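Local coordinates for putative cellulase CEL6 (Mycobacterium tuberculosis, PDB 1UP3), which probably hydrolyses internal beta-1,4-glucosidic bonds of cellulose, as an endoglucanase of glycoside hydrolase family 6, at residues His80-Cys83 and Gly84-Ala87; Ala229-Asn232 and Trp233-Pro236; Glu118-Ala121 and Leu122-Asp126; Thr95-Arg98 and Gly99-Ala103. All coordinates share one frame; numbering follows the deposited sequence.

Contact 1 of 4, residues His80-Cys83 and Gly84-Ala87; sequences HRDC and GSYA. With BGC (beta-D-glucopyranose), chain B.
Asp82 lays its carboxylate against Ala87, with OD2 3.5 Å from Ala87 CB. The two residues sit in the loop that follows strand 72-75, where His80 to Cys83 form a type II beta turn. The Arg-Asp-Cys sequence belongs to a family 6 signature. Asp82 OD2 also accepts the backbone N of Ala87, at 2.9 Å. This donor comes from above the carboxylate plane, 42° out of it. The backbone is tied as well: Ser85 N bonds to Asp82 O over 3.0 Å.

Arg81 ties the loop at Ala87. Its NE gives a 2.8 Å bond to Ala87 O and meets the carbonyl nearly head-on. NH2 reaches the same oxygen only weakly. The side chain runs extended up to its bend at chi3 (73°), which turns the guanidinium so that Ala87 O lies at its edge. The group has further partners in Asp45, Tyr76 and Ser88, so its rotation is well restrained. Cys83 is tied to Cys127 by a disulfide.

The loop lines the glycan site through the Asp82 carboxylate. A water joins Asp82 OD2, Ser85 OG and the glucose of chain B. Asp82 OD1 takes a direct hydrogen bond from O3 of that glucose, 2.8 Å long.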
loop_
_atom_site.group_PDB
_atom_site.type_symbol
_atom_site.label_atom_id
_atom_site.label_comp_id
_atom_site.label_asym_id
_atom_site.label_seq_id
_atom_site.Cartn_x
_atom_site.Cartn_y
_atom_site.Cartn_z
ATOM N N HIS A 80 10.997 -5.210 -12.505
ATOM C CA HIS A 80 12.161 -4.720 -11.747
ATOM C C HIS A 80 11.720 -4.218 -10.377
ATOM O O HIS A 80 12.274 -3.253 -9.867
ATOM C CB HIS A 80 12.957 -3.621 -12.503
ATOM C CG HIS A 80 13.081 -3.889 -13.966
ATOM N ND1 HIS A 80 13.624 -5.062 -14.441
ATOM C CD2 HIS A 80 12.675 -3.190 -15.048
ATOM C CE1 HIS A 80 13.562 -5.067 -15.761
ATOM N NE2 HIS A 80 12.980 -3.950 -16.159
ATOM N N ARG A 81 10.727 -4.912 -9.783
ATOM C CA ARG A 81 10.229 -4.538 -8.457
ATOM C C ARG A 81 11.367 -4.439 -7.468
ATOM O O ARG A 81 12.221 -5.305 -7.429
ATOM C CB ARG A 81 9.179 -5.521 -7.982
ATOM C CG ARG A 81 8.344 -5.056 -6.817
ATOM C CD ARG A 81 7.351 -6.097 -6.410
ATOM N NE ARG A 81 7.975 -7.214 -5.732
ATOM C CZ ARG A 81 7.330 -8.280 -5.335
ATOM N NH1 ARG A 81 6.025 -8.405 -5.532
ATOM N NH2 ARG A 81 7.971 -9.231 -4.689
ATOM N N ASP A 82 11.338 -3.349 -6.677
ATOM C CA ASP A 82 12.300 -3.099 -5.634
ATOM C C ASP A 82 13.727 -2.980 -6.155
ATOM O O ASP A 82 14.672 -3.062 -5.368
ATOM C CB ASP A 82 12.216 -4.177 -4.554
ATOM C CG ASP A 82 12.513 -3.652 -3.190
ATOM O OD1 ASP A 82 12.033 -2.527 -2.833
ATOM O OD2 ASP A 82 13.282 -4.267 -2.390
ATOM N N CYS A 83 13.892 -2.769 -7.469
ATOM C CA CYS A 83 15.222 -2.678 -8.062
ATOM C C CYS A 83 16.118 -3.839 -7.618
ATOM O O CYS A 83 17.314 -3.653 -7.424
ATOM C CB CYS A 83 15.849 -1.348 -7.718
ATOM S SG CYS A 83 14.872 0.076 -8.251
ATOM N N GLY A 84 15.544 -5.025 -7.512
ATOM C CA GLY A 84 16.295 -6.243 -7.254
ATOM C C GLY A 84 16.784 -6.415 -5.835
ATOM O O GLY A 84 17.651 -7.264 -5.561
ATOM N N SER A 85 16.217 -5.634 -4.919
ATOM C CA SER A 85 16.616 -5.665 -3.499
ATOM C C SER A 85 15.752 -6.690 -2.725
ATOM O O SER A 85 15.291 -7.682 -3.296
ATOM C CB SER A 85 16.555 -4.248 -2.921
ATOM O OG SER A 85 17.029 -4.188 -1.583
ATOM N N TYR A 86 15.541 -6.466 -1.429
ATOM C CA TYR A 86 14.935 -7.475 -0.543
ATOM C C TYR A 86 13.550 -7.925 -0.992
ATOM O O TYR A 86 13.177 -9.081 -0.824
ATOM C CB TYR A 86 14.854 -6.963 0.887
ATOM C CG TYR A 86 16.191 -6.561 1.461
ATOM C CD1 TYR A 86 17.222 -7.483 1.551
ATOM C CD2 TYR A 86 16.443 -5.262 1.841
ATOM C CE1 TYR A 86 18.424 -7.130 2.044
ATOM C CE2 TYR A 86 17.674 -4.896 2.335
ATOM C CZ TYR A 86 18.662 -5.844 2.443
ATOM O OH TYR A 86 19.903 -5.490 2.929
ATOM N N ALA A 87 12.826 -7.028 -1.637
ATOM C CA ALA A 87 11.495 -7.355 -2.139
ATOM C C ALA A 87 11.451 -7.538 -3.659
ATOM O O ALA A 87 10.427 -7.280 -4.294
ATOM C CB ALA A 87 10.480 -6.259 -1.679
HETATM C C2 BGC B . 12.903 0.283 0.240
HETATM C C3 BGC B . 11.590 -0.421 -0.067
HETATM C C4 BGC B . 10.522 -0.037 0.958
HETATM C C5 BGC B . 10.462 1.502 1.056
HETATM C C6 BGC B . 9.528 1.960 2.184
HETATM C C1 BGC B . 12.675 1.795 0.345
HETATM O O2 BGC B . 13.915 -0.048 -0.729
HETATM O O3 BGC B . 11.748 -1.829 -0.125
HETATM O O4 BGC B . 9.229 -0.546 0.614
HETATM O O5 BGC B . 11.732 2.062 1.353
HETATM O O6 BGC B . 9.425 3.371 2.205
HETATM O O HOH W 1 14.522 -3.044 -0.403
#

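Contact 2 of 4, residues Ala229-Asn232 and Trp233-Pro236; sequences APLN and WCNP. With BGC (beta-D-glucopyranose), chain C; BGC (beta-D-glucopyranose), chain B; SO4 (sulfate ion), chain D.
Leu231 and Cys234 close a type I beta turn, with Cys234 N bonded to Leu231 O at 3.0 Å. A type II turn from Ala229 to Asn232 comes just before it and shares Leu231 and Asn232. The chain therefore folds back twice in quick succession. A water bridges Leu231 O and Cys234 O and donates to both.

Trp233 carries the side-chain contact. Its chi1 of 48° sets CG between the backbone N and the carbonyl carbon, and the ring comes back over the turn. Leu231 CA makes a CH-pi contact with one face, 4.1 Å from the centroid of the five-membered ring. Cys234 CB lies over the same face, toward the rim. Leu231 CD1 adds a touch to the benzo part, 3.6 Å from Trp233 CZ2. The opposite face meets sugar. Trp233 CZ3 is 3.8 Å from C2 of the chain B glucose, and O4 of the chain C glucose lies over the ring near CE2. This is an aromatic platform in a glycan-binding site, on the long loop between strands 213-217 and 254-258 of the family 6 domain.

A sulfate, probably from the crystallisation liquor, sits at the indole edge. Trp233 NE1 donates to its O3 at 3.0 Å, and Leu231 N donates to its O2. Asn232 crosses the indole at about a right angle, and its ND2 bonds to Ala226 O. Cys234 forms a disulfide with Cys270. Pro236 CG packs 3.3 Å from Asn232 O.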
loop_
_atom_site.group_PDB
_atom_site.type_symbol
_atom_site.label_atom_id
_atom_site.label_comp_id
_atom_site.label_asym_id
_atom_site.label_seq_id
_atom_site.Cartn_x
_atom_site.Cartn_y
_atom_site.Cartn_z
ATOM N N ALA A 229 19.450 6.380 9.437
ATOM C CA ALA A 229 20.564 5.470 9.174
ATOM C C ALA A 229 20.157 4.627 7.973
ATOM O O ALA A 229 18.961 4.410 7.762
ATOM C CB ALA A 229 20.840 4.588 10.363
ATOM N N PRO A 230 21.111 4.182 7.155
ATOM C CA PRO A 230 20.770 3.206 6.125
ATOM C C PRO A 230 19.992 1.993 6.718
ATOM O O PRO A 230 20.286 1.463 7.802
ATOM C CB PRO A 230 22.135 2.800 5.537
ATOM C CG PRO A 230 23.063 3.917 5.843
ATOM C CD PRO A 230 22.538 4.570 7.112
ATOM N N LEU A 231 18.949 1.609 5.992
ATOM C CA LEU A 231 18.125 0.467 6.315
ATOM C C LEU A 231 17.275 0.753 7.556
ATOM O O LEU A 231 16.747 -0.149 8.170
ATOM C CB LEU A 231 18.962 -0.816 6.455
ATOM C CG LEU A 231 18.931 -1.750 5.248
ATOM C CD1 LEU A 231 19.279 -1.107 3.940
ATOM C CD2 LEU A 231 19.809 -2.985 5.525
ATOM N N ASN A 232 17.087 2.022 7.899
ATOM C CA ASN A 232 16.193 2.334 9.030
ATOM C C ASN A 232 14.713 1.995 8.787
ATOM O O ASN A 232 13.922 1.958 9.742
ATOM C CB ASN A 232 16.398 3.770 9.558
ATOM C CG ASN A 232 15.836 4.824 8.659
ATOM O OD1 ASN A 232 15.734 4.653 7.436
ATOM N ND2 ASN A 232 15.442 5.959 9.257
ATOM N N TRP A 233 14.378 1.681 7.534
ATOM C CA TRP A 233 13.036 1.263 7.110
ATOM C C TRP A 233 12.914 -0.262 7.066
ATOM O O TRP A 233 11.837 -0.780 6.794
ATOM C CB TRP A 233 12.718 1.853 5.717
ATOM C CG TRP A 233 13.869 1.627 4.767
ATOM C CD1 TRP A 233 14.894 2.506 4.514
ATOM C CD2 TRP A 233 14.209 0.419 4.074
ATOM N NE1 TRP A 233 15.802 1.941 3.654
ATOM C CE2 TRP A 233 15.411 0.667 3.366
ATOM C CE3 TRP A 233 13.596 -0.830 3.923
ATOM C CZ2 TRP A 233 16.016 -0.292 2.539
ATOM C CZ3 TRP A 233 14.198 -1.779 3.111
ATOM C CH2 TRP A 233 15.416 -1.500 2.448
ATOM N N CYS A 234 14.015 -0.985 7.337
ATOM C CA CYS A 234 14.059 -2.441 7.151
ATOM C C CYS A 234 13.987 -3.138 8.516
ATOM O O CYS A 234 14.966 -3.219 9.239
ATOM C CB CYS A 234 15.329 -2.785 6.371
ATOM S SG CYS A 234 15.241 -4.265 5.366
ATOM N N ASN A 235 12.790 -3.583 8.872
ATOM C CA ASN A 235 12.504 -4.165 10.198
ATOM C C ASN A 235 13.130 -3.410 11.388
ATOM O O ASN A 235 13.778 -4.037 12.234
ATOM C CB ASN A 235 12.974 -5.620 10.253
ATOM C CG ASN A 235 12.233 -6.536 9.277
ATOM O OD1 ASN A 235 11.044 -6.329 9.011
ATOM N ND2 ASN A 235 12.921 -7.568 8.755
ATOM N N PRO A 236 12.938 -2.099 11.508
ATOM C CA PRO A 236 13.463 -1.386 12.685
ATOM C C PRO A 236 12.782 -1.800 13.978
ATOM O O PRO A 236 11.617 -2.125 14.017
ATOM C CB PRO A 236 13.162 0.069 12.387
ATOM C CG PRO A 236 11.932 -0.009 11.474
ATOM C CD PRO A 236 12.157 -1.220 10.623
HETATM C C2 BGC C . 14.077 6.093 1.377
HETATM C C3 BGC C . 13.699 4.647 1.592
HETATM C C4 BGC C . 13.943 3.781 0.350
HETATM C C5 BGC C . 15.352 4.031 -0.246
HETATM C C6 BGC C . 15.500 3.339 -1.605
HETATM C C1 BGC C . 15.478 6.144 0.787
HETATM O O2 BGC C . 13.999 6.777 2.622
HETATM O O3 BGC C . 12.340 4.577 2.037
HETATM O O4 BGC C . 13.885 2.443 0.690
HETATM O O5 BGC C . 15.477 5.406 -0.426
HETATM O O6 BGC C . 16.853 3.509 -2.018
HETATM C C2 BGC B . 12.903 0.283 0.240
HETATM C C3 BGC B . 11.590 -0.421 -0.067
HETATM C C4 BGC B . 10.522 -0.037 0.958
HETATM C C5 BGC B . 10.462 1.502 1.056
HETATM C C6 BGC B . 9.528 1.960 2.184
HETATM C C1 BGC B . 12.675 1.795 0.345
HETATM O O2 BGC B . 13.915 -0.048 -0.729
HETATM O O3 BGC B . 11.748 -1.829 -0.125
HETATM O O4 BGC B . 9.229 -0.546 0.614
HETATM O O5 BGC B . 11.732 2.062 1.353
HETATM O O6 BGC B . 9.425 3.371 2.205
HETATM S S SO4 D . 18.991 3.721 2.826
HETATM O O1 SO4 D . 19.509 3.547 1.471
HETATM O O2 SO4 D . 19.073 2.446 3.529
HETATM O O3 SO4 D . 17.596 4.109 2.727
HETATM O O4 SO4 D . 19.699 4.794 3.557
HETATM O O HOH W 2 16.954 -1.610 10.531
#

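Contact 3 of 4, residues Glu118-Ala121 and Leu122-Asp126; sequences EPDA and LAMAD. With BGC (beta-D-glucopyranose), chain B.
Asp120 O accepts the backbone N of Met124 in a 2.8 Å bond, with the donor nearly in line with the carbonyl. This is the first turn of the short helix 121-124, entered from a type II beta turn that runs from Glu118 to Ala121. The Glu-Pro-Asp sequence here follows strand 113-117 and is a signature of glycoside hydrolase family 6.

The tight part is the backbone of this turn and the CB atoms on it. Met124 CB lies 3.2 Å from Asp120 O. Ala125 CB comes to 3.4 Å from Ala121 O; that oxygen accepts a hydrogen bond from Arg136 NH1. Leu122 turns to the interior, against Phe137 of helix 130-147 and Met170 and Leu174 of helix 167-176.

Elsewhere the fit is looser. A water stands between the turn and the helix start. It accepts from Leu122 N at 3.0 Å and lies close to Glu118 O. On the glycan side the side chains meet only lightly. The bend of Met124 at chi3 (-70°) brings its CE beside Asp120, 3.9 Å from CB. Met124 CE is also 3.6 Å from O2 of the chain B glucose. Asp120 N bonds to Asp158 OD2, which holds the backbone of Asp120 in place. O4 of the glucose donates to Asp120 OD2 over 2.7 Å.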
loop_
_atom_site.group_PDB
_atom_site.type_symbol
_atom_site.label_atom_id
_atom_site.label_comp_id
_atom_site.label_asym_id
_atom_site.label_seq_id
_atom_site.Cartn_x
_atom_site.Cartn_y
_atom_site.Cartn_z
ATOM N N GLU A 118 1.176 0.221 -6.987
ATOM C CA GLU A 118 2.630 0.065 -7.027
ATOM C C GLU A 118 3.427 0.892 -6.026
ATOM O O GLU A 118 4.161 1.807 -6.385
ATOM C CB GLU A 118 3.130 0.275 -8.448
ATOM C CG GLU A 118 2.566 -0.747 -9.424
ATOM C CD GLU A 118 2.972 -2.186 -9.133
ATOM O OE1 GLU A 118 4.004 -2.465 -8.455
ATOM O OE2 GLU A 118 2.242 -3.087 -9.630
ATOM N N PRO A 119 3.348 0.490 -4.770
ATOM C CA PRO A 119 4.244 1.075 -3.738
ATOM C C PRO A 119 5.688 1.125 -4.247
ATOM O O PRO A 119 6.176 0.119 -4.747
ATOM C CB PRO A 119 4.137 0.073 -2.579
ATOM C CG PRO A 119 2.710 -0.403 -2.679
ATOM C CD PRO A 119 2.473 -0.533 -4.186
ATOM N N ASP A 120 6.302 2.288 -4.134
ATOM C CA ASP A 120 7.729 2.550 -4.429
ATOM C C ASP A 120 8.036 2.732 -5.890
ATOM O O ASP A 120 9.129 3.181 -6.198
ATOM C CB ASP A 120 8.688 1.471 -3.913
ATOM C CG ASP A 120 8.527 1.139 -2.449
ATOM O OD1 ASP A 120 8.068 1.996 -1.657
ATOM O OD2 ASP A 120 8.886 0.003 -2.025
ATOM N N ALA A 121 7.116 2.418 -6.806
ATOM C CA ALA A 121 7.534 2.353 -8.219
ATOM C C ALA A 121 7.994 3.708 -8.744
ATOM O O ALA A 121 9.064 3.824 -9.365
ATOM C CB ALA A 121 6.449 1.772 -9.090
ATOM N N LEU A 122 7.198 4.735 -8.538
ATOM C CA LEU A 122 7.568 6.078 -9.028
ATOM C C LEU A 122 8.761 6.629 -8.239
ATOM O O LEU A 122 9.641 7.264 -8.823
ATOM C CB LEU A 122 6.420 7.065 -8.948
ATOM C CG LEU A 122 5.192 6.765 -9.827
ATOM C CD1 LEU A 122 4.178 7.889 -9.711
ATOM C CD2 LEU A 122 5.589 6.580 -11.264
ATOM N N ALA A 123 8.793 6.373 -6.938
ATOM C CA ALA A 123 9.845 6.968 -6.074
ATOM C C ALA A 123 11.195 6.333 -6.323
ATOM O O ALA A 123 12.218 7.022 -6.217
ATOM C CB ALA A 123 9.471 6.853 -4.600
ATOM N N MET A 124 11.206 5.035 -6.655
ATOM C CA MET A 124 12.444 4.264 -6.824
ATOM C C MET A 124 12.913 4.217 -8.284
ATOM O O MET A 124 13.952 3.642 -8.575
ATOM C CB MET A 124 12.294 2.844 -6.267
ATOM C CG MET A 124 13.620 2.249 -5.795
ATOM S SD MET A 124 13.450 0.520 -5.339
ATOM C CE MET A 124 12.535 0.722 -3.957
ATOM N N ALA A 125 12.184 4.868 -9.177
ATOM C CA ALA A 125 12.409 4.718 -10.617
ATOM C C ALA A 125 13.800 5.160 -11.054
ATOM O O ALA A 125 14.257 4.715 -12.084
ATOM C CB ALA A 125 11.349 5.421 -11.393
ATOM N N ASP A 126 14.460 6.010 -10.270
ATOM C CA ASP A 126 15.785 6.483 -10.657
ATOM C C ASP A 126 16.859 5.392 -10.687
ATOM O O ASP A 126 17.933 5.604 -11.304
ATOM C CB ASP A 126 16.255 7.610 -9.746
ATOM C CG ASP A 126 15.451 8.874 -9.914
ATOM O OD1 ASP A 126 15.039 9.217 -11.044
ATOM O OD2 ASP A 126 15.290 9.632 -8.931
HETATM C C2 BGC B . 12.903 0.283 0.240
HETATM C C3 BGC B . 11.590 -0.421 -0.067
HETATM C C4 BGC B . 10.522 -0.037 0.958
HETATM C C5 BGC B . 10.462 1.502 1.056
HETATM C C6 BGC B . 9.528 1.960 2.184
HETATM C C1 BGC B . 12.675 1.795 0.345
HETATM O O2 BGC B . 13.915 -0.048 -0.729
HETATM O O3 BGC B . 11.748 -1.829 -0.125
HETATM O O4 BGC B . 9.229 -0.546 0.614
HETATM O O5 BGC B . 11.732 2.062 1.353
HETATM O O6 BGC B . 9.425 3.371 2.205
HETATM O O HOH W 3 4.340 4.357 -7.674
#

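Contact 4 of 4, residues Thr95-Arg98 and Gly99-Ala103; sequences TDYR and GWIDA
Tyr97 O and Ile101 N make a 2.9 Å hydrogen bond, one of four successive i to i+4 bonds in helix 94-108. Its N-H...O angle is 168°. The others are Gly99 N to Thr95 O, Trp100 N to Asp96 O and, at 3.0 Å, Asp102 N to Arg98 O.

Two side chains carry their polar ends to other parts of the fold. Tyr97 OH hydrogen-bonds to Glu118, just beyond strand 113-117. Asp102 OD1 bonds to Tyr142 of helix 130-147, whose ring also receives a cation-pi contact from Arg98.

The packing gathers round the Tyr97 ring. CG stands opposite the backbone N (chi1 -175°), which swings the ring toward the next turn of the helix. Tyr97 CE1 touches Trp100 CE3 at 3.7 Å. The two ring planes are 45° apart, an oblique meeting with centroids 5.6 Å apart. Tyr97 CE2, across the ring from CE1, lies 3.5 Å from Ile101 CG1, again obliquely. Ile101 CD1 follows the ring outward to 3.7 Å from Tyr97 OH. Trp100 and Ile101 both reach Leu75 of strand 72-75. Trp100 also packs on Val53 of helix 50-66, and Ile101 on Ala143.

These contacts lie in the beta-alpha-beta unit of strand 72-75, helix 94-108 and strand 113-117. The apolar contacts flank the phenol and limit its swing. The hydroxyl of this buried residue is satisfied by Glu118, so Tyr97 ties the helix to the loop just after strand 113-117 by a hydrogen bond.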
loop_
_atom_site.group_PDB
_atom_site.type_symbol
_atom_site.label_atom_id
_atom_site.label_comp_id
_atom_site.label_asym_id
_atom_site.label_seq_id
_atom_site.Cartn_x
_atom_site.Cartn_y
_atom_site.Cartn_z
ATOM N N THR A 95 4.800 -6.142 -21.229
ATOM C CA THR A 95 3.683 -6.864 -21.829
ATOM C C THR A 95 2.918 -7.723 -20.802
ATOM O O THR A 95 1.687 -7.723 -20.752
ATOM C CB THR A 95 4.214 -7.737 -22.942
ATOM O OG1 THR A 95 4.663 -6.892 -23.987
ATOM C CG2 THR A 95 3.095 -8.567 -23.557
ATOM N N ASP A 96 3.673 -8.447 -19.991
ATOM C CA ASP A 96 3.097 -9.285 -18.953
ATOM C C ASP A 96 2.344 -8.415 -17.960
ATOM O O ASP A 96 1.225 -8.732 -17.558
ATOM C CB ASP A 96 4.174 -10.053 -18.206
ATOM C CG ASP A 96 4.878 -11.095 -19.040
ATOM O OD1 ASP A 96 4.271 -11.704 -19.924
ATOM O OD2 ASP A 96 6.105 -11.336 -18.860
ATOM N N TYR A 97 2.954 -7.303 -17.553
ATOM C CA TYR A 97 2.318 -6.443 -16.556
ATOM C C TYR A 97 1.004 -5.873 -17.101
ATOM O O TYR A 97 -0.014 -5.809 -16.393
ATOM C CB TYR A 97 3.278 -5.304 -16.169
ATOM C CG TYR A 97 2.740 -4.430 -15.046
ATOM C CD1 TYR A 97 2.814 -4.858 -13.728
ATOM C CD2 TYR A 97 2.095 -3.224 -15.303
ATOM C CE1 TYR A 97 2.293 -4.130 -12.695
ATOM C CE2 TYR A 97 1.573 -2.461 -14.237
ATOM C CZ TYR A 97 1.683 -2.935 -12.952
ATOM O OH TYR A 97 1.172 -2.226 -11.880
ATOM N N ARG A 98 1.028 -5.444 -18.355
ATOM C CA ARG A 98 -0.211 -4.938 -18.928
ATOM C C ARG A 98 -1.327 -5.971 -18.964
ATOM O O ARG A 98 -2.501 -5.670 -18.728
ATOM C CB ARG A 98 0.033 -4.336 -20.302
ATOM C CG ARG A 98 0.916 -3.153 -20.294
ATOM C CD ARG A 98 1.514 -2.959 -21.639
ATOM N NE ARG A 98 0.731 -2.011 -22.378
ATOM C CZ ARG A 98 1.087 -0.728 -22.468
ATOM N NH1 ARG A 98 2.213 -0.300 -21.896
ATOM N NH2 ARG A 98 0.331 0.124 -23.125
ATOM N N GLY A 99 -0.992 -7.192 -19.243
ATOM C CA GLY A 99 -1.990 -8.244 -19.265
ATOM C C GLY A 99 -2.559 -8.496 -17.880
ATOM O O GLY A 99 -3.754 -8.759 -17.703
ATOM N N TRP A 100 -1.680 -8.392 -16.895
ATOM C CA TRP A 100 -2.059 -8.509 -15.488
ATOM C C TRP A 100 -3.037 -7.421 -15.079
ATOM O O TRP A 100 -4.059 -7.729 -14.473
ATOM C CB TRP A 100 -0.823 -8.434 -14.626
ATOM C CG TRP A 100 -1.001 -8.773 -13.152
ATOM C CD1 TRP A 100 -1.328 -9.997 -12.612
ATOM C CD2 TRP A 100 -0.746 -7.896 -12.026
ATOM N NE1 TRP A 100 -1.295 -9.928 -11.234
ATOM C CE2 TRP A 100 -0.933 -8.665 -10.847
ATOM C CE3 TRP A 100 -0.343 -6.551 -11.894
ATOM C CZ2 TRP A 100 -0.760 -8.125 -9.555
ATOM C CZ3 TRP A 100 -0.178 -6.023 -10.643
ATOM C CH2 TRP A 100 -0.377 -6.818 -9.476
ATOM N N ILE A 101 -2.727 -6.160 -15.411
ATOM C CA ILE A 101 -3.625 -5.049 -15.134
ATOM C C ILE A 101 -5.002 -5.259 -15.835
ATOM O O ILE A 101 -6.040 -4.998 -15.227
ATOM C CB ILE A 101 -2.979 -3.699 -15.611
ATOM C CG1 ILE A 101 -1.789 -3.325 -14.716
ATOM C CG2 ILE A 101 -4.025 -2.631 -15.666
ATOM C CD1 ILE A 101 -2.153 -3.116 -13.222
ATOM N N ASP A 102 -5.010 -5.758 -17.083
ATOM C CA ASP A 102 -6.275 -6.012 -17.751
ATOM C C ASP A 102 -7.103 -7.001 -16.970
ATOM O O ASP A 102 -8.333 -6.853 -16.859
ATOM C CB ASP A 102 -6.078 -6.561 -19.165
ATOM C CG ASP A 102 -5.467 -5.563 -20.106
ATOM O OD1 ASP A 102 -5.477 -4.352 -19.834
ATOM O OD2 ASP A 102 -4.930 -5.925 -21.193
ATOM N N ALA A 103 -6.440 -8.035 -16.487
ATOM C CA ALA A 103 -7.114 -9.082 -15.715
ATOM C C ALA A 103 -7.631 -8.572 -14.374
ATOM O O ALA A 103 -8.746 -8.888 -13.982
ATOM C CB ALA A 103 -6.183 -10.255 -15.519
#

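How the contacts relate
Contacts 1, 2 and 3 all touch the glucose of chain B. Contacts 1 and 3 are close neighbours, with centres about 10 Å apart. Cys83 SG packs 3.3 Å from Met124 SD, and Asp82 OD1 lies 4.1 Å from Asp120 OD2. Contact 2 meets contact 1 through Tyr86, whose CD2 is 3.9 Å from Trp233 CH2. Contacts 2 and 3 do not touch; their nearest atoms are about 7 Å apart, and the sugar is common to both. Contact 4 lies away from the glycan, its centre about 32 Å from that of contact 2. The hydrogen bond between Glu118 OE2 and Tyr97 OH, 2.6 Å long, joins it to contact 3.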